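Local structure of histidine acid phosphatase (Bifidobacterium longum subsp. infantis, 6RXD) at residues G49-S52 with Y53-D56; P373-D376 with D377-T381; S438-P441 with M442-V446. The protein probably hydrolyses phosphate monoesters of inositol polyphosphates such as phytate, and of 2,3-bisphosphoglycerate, as a histidine acid phosphatase of the MINPP1 subfamily. One frame throughout, in Å; residues are numbered along the deposited sequence.

Contact 1: residues G49-S52 with Y53-D56; sequences GLSS and YKYD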
ATOM      1  N   GLY A  49      -9.182   4.595  -7.473  1.00 16.94           N
ATOM      2  CA  GLY A  49      -9.189   5.787  -8.304  1.00 15.82           C
ATOM      3  C   GLY A  49      -8.740   7.012  -7.533  1.00 16.75           C
ATOM      4  O   GLY A  49      -8.211   6.899  -6.424  1.00 16.06           O
ATOM      5  N   LEU A  50      -8.932   8.193  -8.119  1.00 12.66           N
ATOM      6  CA  LEU A  50      -8.649   9.437  -7.411  1.00 11.69           C
ATOM      7  C   LEU A  50      -9.519   9.506  -6.164  1.00 14.61           C
ATOM      8  O   LEU A  50     -10.660   9.041  -6.174  1.00 17.36           O
ATOM      9  CB  LEU A  50      -8.945  10.632  -8.317  1.00 12.38           C
ATOM     10  CG  LEU A  50      -8.014  10.760  -9.520  1.00 13.90           C
ATOM     11  CD1 LEU A  50      -8.518  11.849 -10.482  1.00 13.47           C
ATOM     12  CD2 LEU A  50      -6.576  11.050  -9.067  1.00 14.97           C
ATOM     13  N   SER A  51      -8.988  10.080  -5.084  1.00 17.35           N
ATOM     14  CA  SER A  51      -9.716  10.122  -3.818  0.55 15.99           C
ATOM     15  C   SER A  51     -10.885  11.101  -3.882  1.00 16.11           C
ATOM     16  O   SER A  51     -11.905  10.913  -3.216  1.00 16.76           O
ATOM     17  CB  SER A  51      -8.782  10.503  -2.671  0.55 20.28           C
ATOM     18  OG  SER A  51      -8.220  11.781  -2.884  0.55 22.71           O
ATOM     19  N   SER A  52     -10.735  12.146  -4.693  1.00 14.48           N
ATOM     20  CA  SER A  52     -11.787  13.138  -4.874  1.00 14.20           C
ATOM     21  C   SER A  52     -11.549  13.945  -6.140  1.00 15.16           C
ATOM     22  O   SER A  52     -10.509  13.803  -6.789  1.00 14.40           O
ATOM     23  CB  SER A  52     -11.845  14.080  -3.669  1.00 20.34           C
ATOM     24  OG  SER A  52     -10.659  14.838  -3.579  1.00 23.14           O
ATOM     25  N   TYR A  53     -12.533  14.764  -6.503  1.00 13.84           N
ATOM     26  CA  TYR A  53     -12.424  15.664  -7.643  1.00 13.21           C
ATOM     27  C   TYR A  53     -11.522  16.812  -7.218  1.00 18.19           C
ATOM     28  O   TYR A  53     -11.968  17.776  -6.580  1.00 15.39           O
ATOM     29  CB  TYR A  53     -13.825  16.145  -8.053  1.00 13.39           C
ATOM     30  CG  TYR A  53     -13.887  17.016  -9.296  1.00 14.32           C
ATOM     31  CD1 TYR A  53     -13.283  16.626 -10.489  1.00 12.86           C
ATOM     32  CD2 TYR A  53     -14.575  18.221  -9.278  1.00 14.69           C
ATOM     33  CE1 TYR A  53     -13.347  17.443 -11.627  1.00 12.92           C
ATOM     34  CE2 TYR A  53     -14.651  19.029 -10.395  1.00 15.58           C
ATOM     35  CZ  TYR A  53     -14.041  18.638 -11.570  1.00 14.49           C
ATOM     36  OH  TYR A  53     -14.125  19.462 -12.677  1.00 16.24           O
ATOM     37  N   LYS A  54     -10.242  16.697  -7.553  1.00 12.97           N
ATOM     38  CA  LYS A  54      -9.229  17.567  -6.961  1.00 12.81           C
ATOM     39  C   LYS A  54      -8.072  17.816  -7.921  1.00 12.11           C
ATOM     40  O   LYS A  54      -7.973  18.907  -8.492  1.00 13.71           O
ATOM     41  CB  LYS A  54      -8.726  16.972  -5.639  1.00 15.81           C
ATOM     42  CG  LYS A  54      -7.676  17.830  -4.939  1.00 16.12           C
ATOM     43  CD  LYS A  54      -7.212  17.207  -3.611  1.00 19.32           C
ATOM     44  CE  LYS A  54      -6.475  15.891  -3.828  1.00 24.20           C
ATOM     45  NZ  LYS A  54      -5.933  15.360  -2.540  1.00 26.44           N
ATOM     46  N   TYR A  55      -7.200  16.823  -8.096  1.00 14.64           N
ATOM     47  CA  TYR A  55      -6.069  16.971  -9.011  1.00 10.64           C
ATOM     48  C   TYR A  55      -6.577  17.173 -10.434  1.00 12.97           C
ATOM     49  O   TYR A  55      -6.064  18.011 -11.189  1.00 13.49           O
ATOM     50  CB  TYR A  55      -5.175  15.730  -8.973  1.00 11.18           C
ATOM     51  CG  TYR A  55      -4.447  15.520  -7.656  1.00 12.66           C
ATOM     52  CD1 TYR A  55      -3.841  16.582  -6.996  1.00 21.52           C
ATOM     53  CD2 TYR A  55      -4.389  14.259  -7.070  1.00 15.54           C
ATOM     54  CE1 TYR A  55      -3.175  16.387  -5.792  1.00 21.76           C
ATOM     55  CE2 TYR A  55      -3.731  14.053  -5.865  1.00 18.06           C
ATOM     56  CZ  TYR A  55      -3.127  15.122  -5.232  1.00 22.22           C
ATOM     57  OH  TYR A  55      -2.464  14.916  -4.038  1.00 24.79           O
ATOM     58  N   ASP A  56      -7.580  16.385 -10.802  1.00 12.85           N
ATOM     59  CA  ASP A  56      -8.204  16.528 -12.109  1.00 10.97           C
ATOM     60  C   ASP A  56      -9.021  17.813 -12.221  1.00 13.10           C
ATOM     61  O   ASP A  56      -9.043  18.456 -13.276  1.00 14.77           O
ATOM     62  CB  ASP A  56      -9.057  15.288 -12.466  1.00 12.81           C
ATOM     63  CG  ASP A  56     -10.093  14.924 -11.394  1.00 17.78           C
ATOM     64  OD1 ASP A  56     -11.085  14.250 -11.747  1.00 14.73           O
ATOM     65  OD2 ASP A  56      -9.927  15.262 -10.204  1.00 13.87           O
TER
HETATM   66  O   HOH W   1      -7.749  14.125  -7.284  1.00 15.96           O
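Leu50 and Asp56 pass each other in opposite directions across this turn. Leu50 CD1 lies against the carboxylate, 3.6 Å from Asp56 CG and at almost equal distance from both oxygens. The other branch of Leu50 is turned to the edge of the Tyr55 ring, where CD2 stands 4.4 Å from Tyr55 CD2, near the ring plane. Leu50 also rests on Ile314 of helix 301-317, a helix that Tyr55 touches as well.

The polar work is done inside the turn. Asp56 OD2 accepts the backbone N of Lys54, the N-cap residue, at 3.0 Å and nearly along the C-O axis. With chi1 at 53°, the Asp56 carboxylate lies between its own backbone N and carbonyl and folds back over the start of the helix. Its OD1 meets the Tyr53 ring edge in plane and takes hydrogen bonds with Thr89 and Tyr97. A water closes the turn: it donates to Ser52 O at 2.8 Å and accepts from Tyr55 N at 2.9 Å, serving a first-turn amide that has no preceding helical carbonyl.

Van der Waals contacts complete the turn: Ser52 OG lies 3.5 Å from Lys54 CB, and the Lys54 chain bends at chi3 (65°) to lay CE over one face of the Tyr55 ring, offset toward its rim.

The arrangement is characteristic of a helix N-terminus, with an aspartate of the first turn taking the amide of the N-cap residue and a water taking the next one, where the loop after strand 34-44 runs into helix 55-69.

Contact 2: residues P373-D376 with D377-T381; sequences PLLD and DFLNT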
ATOM      1  N   PRO A 373       1.961  -4.645  17.153  1.00 15.28           N
ATOM      2  CA  PRO A 373       0.763  -5.470  17.370  1.00 14.74           C
ATOM      3  C   PRO A 373       0.497  -6.438  16.221  1.00 15.59           C
ATOM      4  O   PRO A 373      -0.058  -7.517  16.460  1.00 13.34           O
ATOM      5  CB  PRO A 373      -0.372  -4.443  17.430  1.00 15.61           C
ATOM      6  CG  PRO A 373       0.281  -3.171  17.851  1.00 25.37           C
ATOM      7  CD  PRO A 373       1.691  -3.208  17.363  1.00 16.49           C
ATOM      8  N   LEU A 374       0.847  -6.054  14.994  1.00 14.17           N
ATOM      9  CA  LEU A 374       0.625  -6.931  13.847  1.00 14.79           C
ATOM     10  C   LEU A 374       1.642  -8.068  13.837  1.00 11.35           C
ATOM     11  O   LEU A 374       1.291  -9.235  13.614  1.00 13.30           O
ATOM     12  CB  LEU A 374       0.699  -6.147  12.536  1.00 12.11           C
ATOM     13  CG  LEU A 374       0.511  -6.996  11.274  1.00 11.63           C
ATOM     14  CD1 LEU A 374      -0.826  -7.736  11.295  1.00 12.58           C
ATOM     15  CD2 LEU A 374       0.612  -6.096  10.046  1.00 13.20           C
ATOM     16  N   LEU A 375       2.903  -7.736  14.088  1.00 12.04           N
ATOM     17  CA  LEU A 375       3.939  -8.760  14.206  1.00 13.13           C
ATOM     18  C   LEU A 375       3.614  -9.704  15.367  1.00 16.43           C
ATOM     19  O   LEU A 375       3.750 -10.920  15.234  1.00 14.79           O
ATOM     20  CB  LEU A 375       5.320  -8.123  14.384  1.00 12.09           C
ATOM     21  CG  LEU A 375       6.486  -9.104  14.562  1.00 13.83           C
ATOM     22  CD1 LEU A 375       6.498 -10.154  13.449  1.00 18.24           C
ATOM     23  CD2 LEU A 375       7.795  -8.323  14.578  1.00 17.75           C
ATOM     24  N   ASP A 376       3.161  -9.152  16.492  1.00 13.26           N
ATOM     25  CA  ASP A 376       2.694  -9.987  17.601  1.00 14.04           C
ATOM     26  C   ASP A 376       1.609 -10.950  17.129  1.00 15.27           C
ATOM     27  O   ASP A 376       1.632 -12.130  17.470  1.00 15.46           O
ATOM     28  CB  ASP A 376       2.126  -9.139  18.751  1.00 15.69           C
ATOM     29  CG  ASP A 376       3.200  -8.421  19.554  1.00 26.38           C
ATOM     30  OD1 ASP A 376       4.400  -8.735  19.396  1.00 27.40           O
ATOM     31  OD2 ASP A 376       2.824  -7.544  20.366  1.00 27.58           O
ATOM     32  N   ASP A 377       0.653 -10.458  16.350  1.00 13.20           N
ATOM     33  CA  ASP A 377      -0.450 -11.314  15.922  1.00 14.38           C
ATOM     34  C   ASP A 377      -0.014 -12.345  14.883  1.00 16.14           C
ATOM     35  O   ASP A 377      -0.570 -13.449  14.827  1.00 16.62           O
ATOM     36  CB  ASP A 377      -1.616 -10.496  15.361  1.00 16.07           C
ATOM     37  CG  ASP A 377      -2.925 -11.251  15.430  1.00 21.27           C
ATOM     38  OD1 ASP A 377      -3.315 -11.639  16.551  1.00 24.73           O
ATOM     39  OD2 ASP A 377      -3.550 -11.489  14.372  1.00 17.63           O
ATOM     40  N   PHE A 378       0.967 -11.984  14.060  1.00 13.47           N
ATOM     41  CA  PHE A 378       1.518 -12.935  13.087  1.00 10.99           C
ATOM     42  C   PHE A 378       2.059 -14.155  13.823  1.00 17.41           C
ATOM     43  O   PHE A 378       1.899 -15.290  13.373  1.00 17.62           O
ATOM     44  CB  PHE A 378       2.612 -12.293  12.218  1.00 11.33           C
ATOM     45  CG  PHE A 378       2.159 -11.940  10.821  1.00 12.03           C
ATOM     46  CD1 PHE A 378       2.707 -12.591   9.714  1.00 13.33           C
ATOM     47  CD2 PHE A 378       1.183 -10.976  10.613  1.00 12.40           C
ATOM     48  CE1 PHE A 378       2.299 -12.278   8.419  1.00 13.96           C
ATOM     49  CE2 PHE A 378       0.763 -10.650   9.315  1.00 14.30           C
ATOM     50  CZ  PHE A 378       1.324 -11.305   8.222  1.00 13.50           C
ATOM     51  N   LEU A 379       2.676 -13.929  14.974  1.00 12.65           N
ATOM     52  CA  LEU A 379       3.240 -15.034  15.744  1.00 12.24           C
ATOM     53  C   LEU A 379       2.168 -15.706  16.594  1.00 13.00           C
ATOM     54  O   LEU A 379       2.121 -16.935  16.700  1.00 16.48           O
ATOM     55  CB  LEU A 379       4.396 -14.537  16.618  1.00 13.86           C
ATOM     56  CG  LEU A 379       5.604 -14.061  15.800  1.00 17.91           C
ATOM     57  CD1 LEU A 379       6.536 -13.201  16.645  1.00 19.86           C
ATOM     58  CD2 LEU A 379       6.366 -15.239  15.186  1.00 13.92           C
ATOM     59  N   ASN A 380       1.297 -14.899  17.193  1.00 13.28           N
ATOM     60  CA  ASN A 380       0.274 -15.433  18.093  1.00 13.58           C
ATOM     61  C   ASN A 380      -0.728 -16.355  17.405  1.00 17.10           C
ATOM     62  O   ASN A 380      -1.201 -17.316  18.007  1.00 18.01           O
ATOM     63  CB  ASN A 380      -0.475 -14.303  18.803  1.00 16.18           C
ATOM     64  CG  ASN A 380       0.340 -13.659  19.908  1.00 21.09           C
ATOM     65  OD1 ASN A 380       1.300 -14.243  20.407  1.00 23.97           O
ATOM     66  ND2 ASN A 380      -0.044 -12.444  20.299  1.00 23.26           N
ATOM     67  N   THR A 381      -1.081 -16.048  16.162  1.00 14.74           N
ATOM     68  CA  THR A 381      -2.026 -16.893  15.439  1.00 15.73           C
ATOM     69  C   THR A 381      -1.380 -18.216  15.021  1.00 13.80           C
ATOM     70  O   THR A 381      -2.073 -19.227  14.868  1.00 16.04           O
ATOM     71  CB  THR A 381      -2.672 -16.188  14.215  1.00 14.23           C
ATOM     72  OG1 THR A 381      -1.656 -15.794  13.292  1.00 16.35           O
ATOM     73  CG2 THR A 381      -3.486 -14.970  14.634  1.00 13.47           C
TER
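Asn380 N reaches Asp376 O at 2.8 Å, and this bond belongs to an unbroken i to i+4 series. Phe378 N to Leu374 O is equally short at 2.8 Å. Leu379 N reaches Leu375 O at 3.2 Å and adds a weak second bond to Asp376 O. In the first of the series, Asp377 N meets Pro373 O at 3.0 Å.

The polar side chains find partners beyond the backbone ladder. Asp377 sends OD2 to a salt bridge with Arg396 on strand 391-398, while Asp376 OD1 bonds to Gln372 just before the segment. The Asn380 amide, by contrast, packs against the backbone of the preceding turn, with CG 3.2 Å from Asp376 O but no hydrogen bond from ND2 to that oxygen.

Apolar packing lies along the buried flank. Leu374 and Phe378 run side by side in the same direction, Leu374 CD1 lying 3.9 Å from Phe378 CE2. A first torsion of -104°, off the staggered positions, brings the ring edge to the backbone as well, CD2 being 3.5 Å from Leu374 O. Beyond it Phe378 meets Trp448 edge-to-face and Phe406 with inclined planes. One residue further along, Leu375 and Leu379 approach through their CD1 atoms at 4.4 Å, and Leu375 continues onto Leu409 and Leu410.

This is an amphipathic alpha-helix of the alpha/beta domain of histidine phosphatases: helix 372-386 lays its apolar flank on strands 34-44 and 391-398 of the central sheet and on helix 400-410.

Contact 3: residues S438-P441 with M442-V446; sequences SVTP and MAANV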
ATOM      1  N   SER A 438       8.502  -0.635  -4.529  1.00 10.08           N
ATOM      2  CA  SER A 438       8.903  -1.994  -4.171  0.96 12.49           C
ATOM      3  C   SER A 438       8.551  -2.353  -2.727  1.00 14.69           C
ATOM      4  O   SER A 438       8.246  -3.516  -2.414  1.00 15.32           O
ATOM      5  CB  SER A 438      10.388  -2.245  -4.485  1.00 16.61           C
ATOM      6  OG  SER A 438      11.204  -1.194  -4.018  0.66 16.97           O
ATOM      7  N   VAL A 439       8.555  -1.359  -1.847  1.00 11.91           N
ATOM      8  CA  VAL A 439       8.178  -1.603  -0.463  1.00 13.09           C
ATOM      9  C   VAL A 439       6.672  -1.776  -0.303  1.00 11.66           C
ATOM     10  O   VAL A 439       6.200  -2.698   0.383  1.00 13.41           O
ATOM     11  CB  VAL A 439       8.675  -0.461   0.428  1.00  9.66           C
ATOM     12  CG1 VAL A 439       8.089  -0.567   1.847  1.00 10.07           C
ATOM     13  CG2 VAL A 439      10.207  -0.450   0.436  1.00 10.52           C
ATOM     14  N   THR A 440       5.917  -0.905  -0.958  1.00 10.92           N
ATOM     15  CA  THR A 440       4.472  -0.878  -0.762  1.00 10.96           C
ATOM     16  C   THR A 440       3.701  -0.554  -2.041  1.00 14.53           C
ATOM     17  O   THR A 440       2.997   0.453  -2.134  1.00 13.34           O
ATOM     18  CB  THR A 440       4.110   0.068   0.404  1.00 11.58           C
ATOM     19  OG1 THR A 440       2.689   0.115   0.573  1.00 14.92           O
ATOM     20  CG2 THR A 440       4.673   1.489   0.174  1.00 14.49           C
ATOM     21  N   PRO A 441       3.820  -1.423  -3.048  1.00  9.60           N
ATOM     22  CA  PRO A 441       3.003  -1.222  -4.244  1.00 12.53           C
ATOM     23  C   PRO A 441       1.546  -1.442  -3.888  1.00 12.01           C
ATOM     24  O   PRO A 441       1.221  -1.864  -2.773  1.00 11.47           O
ATOM     25  CB  PRO A 441       3.464  -2.349  -5.163  1.00 12.04           C
ATOM     26  CG  PRO A 441       4.026  -3.423  -4.221  1.00 12.56           C
ATOM     27  CD  PRO A 441       4.707  -2.595  -3.175  1.00 12.04           C
ATOM     28  N   MET A 442       0.657  -1.155  -4.829  1.00 10.58           N
ATOM     29  CA  MET A 442      -0.721  -1.545  -4.626  1.00 10.50           C
ATOM     30  C   MET A 442      -0.788  -3.055  -4.403  1.00 10.36           C
ATOM     31  O   MET A 442      -0.041  -3.827  -5.038  1.00 11.40           O
ATOM     32  CB  MET A 442      -1.570  -1.101  -5.818  1.00 10.00           C
ATOM     33  CG  MET A 442      -1.696   0.413  -5.919  1.00 12.29           C
ATOM     34  SD  MET A 442      -2.673   1.106  -4.555  1.00 16.16           S
ATOM     35  CE  MET A 442      -2.222   2.842  -4.699  1.00 14.09           C
ATOM     36  N   ALA A 443      -1.666  -3.468  -3.490  1.00 12.89           N
ATOM     37  CA  ALA A 443      -1.837  -4.872  -3.087  1.00 10.34           C
ATOM     38  C   ALA A 443      -0.581  -5.519  -2.505  1.00 10.84           C
ATOM     39  O   ALA A 443      -0.462  -6.738  -2.481  1.00 11.89           O
ATOM     40  CB  ALA A 443      -2.406  -5.732  -4.254  1.00  9.99           C
ATOM     41  N   ALA A 444       0.348  -4.710  -2.015  1.00 10.77           N
ATOM     42  CA  ALA A 444       1.540  -5.250  -1.362  1.00  9.60           C
ATOM     43  C   ALA A 444       1.121  -6.236  -0.289  1.00  8.72           C
ATOM     44  O   ALA A 444       0.164  -5.998   0.426  1.00 11.93           O
ATOM     45  CB  ALA A 444       2.370  -4.115  -0.730  1.00 12.07           C
ATOM     46  N   ASN A 445       1.852  -7.337  -0.160  1.00 10.31           N
ATOM     47  CA  ASN A 445       1.463  -8.320   0.828  1.00 11.46           C
ATOM     48  C   ASN A 445       2.622  -9.139   1.369  1.00 11.39           C
ATOM     49  O   ASN A 445       3.624  -9.372   0.685  1.00 10.28           O
ATOM     50  CB  ASN A 445       0.350  -9.234   0.285  1.00 11.38           C
ATOM     51  CG  ASN A 445       0.786 -10.053  -0.916  1.00 11.91           C
ATOM     52  OD1 ASN A 445       1.186 -11.212  -0.787  1.00 14.42           O
ATOM     53  ND2 ASN A 445       0.719  -9.450  -2.089  1.00 10.84           N
ATOM     54  N   VAL A 446       2.466  -9.570   2.612  1.00 11.17           N
ATOM     55  CA  VAL A 446       3.404 -10.488   3.225  1.00  9.58           C
ATOM     56  C   VAL A 446       2.615 -11.741   3.557  1.00 12.27           C
ATOM     57  O   VAL A 446       1.516 -11.651   4.096  1.00 14.15           O
ATOM     58  CB  VAL A 446       3.993  -9.888   4.517  1.00  9.51           C
ATOM     59  CG1 VAL A 446       4.776 -10.948   5.298  1.00 11.48           C
ATOM     60  CG2 VAL A 446       4.888  -8.668   4.183  1.00 10.39           C
TER
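Pro441 and Ala444 close a type II beta turn, bonded from Ala444 N to Pro441 O at 3.1 Å. The donor comes from above the carbonyl plane, 50° out of it, and Arg44 NH1 adds a weak bond to the same oxygen. At the third position Ala443 takes a left-handed backbone conformation (phi 60°), as this turn type requires. Its carbonyl receives Asn445 ND2 at 3.0 Å in a nearly straight bond (171°), and that oxygen lies almost in the amide plane of Asn445. ND2 also bonds to Tyr16 OH, while Asn445 OD1 is hydrogen-bonded to Gln447 NE2, so the amide is fixed at both ends.

Apolar contact across the mouth of the turn is small but close. Ala444 CB sits 3.7 Å from Pro441 CD, against the side of the proline ring, and 3.9 Å from Thr440 CA. Met442 turns away from the proline, packing instead on Ser47, Gln107 and Arg44.

Backbone bonds from Ala443 to His45, Ala444 to Arg44 and Val446 to Met42 begin an antiparallel pairing. The turn thus leads from helix 436-439 into strand 445-453 beside the end of strand 34-44 and the RHG signature of histidine acid phosphatases, to which Arg44 and His45 belong.

Strand 34-44 relates all three contacts: contact 1 forms in the loop that leaves it, contact 2 packs a helix against it, and contact 3 pairs with its end. Contact 3 is fully buried near the middle of the chain, whereas contacts 1 and 2 are partly buried on opposite sides of that centre, about 35 Å apart between centres. Contacts 2 and 3 touch, Phe378 CZ packing 4.1 Å from Val446 O; contact 1 comes within about 7 Å of contact 3 (nearest atoms). Their chemistry follows position: water and a carboxylate serve the helix start, regular backbone bonds with an apolar flank the helix body, and a turn bond, an asparagine amide and strand pairing the buried turn.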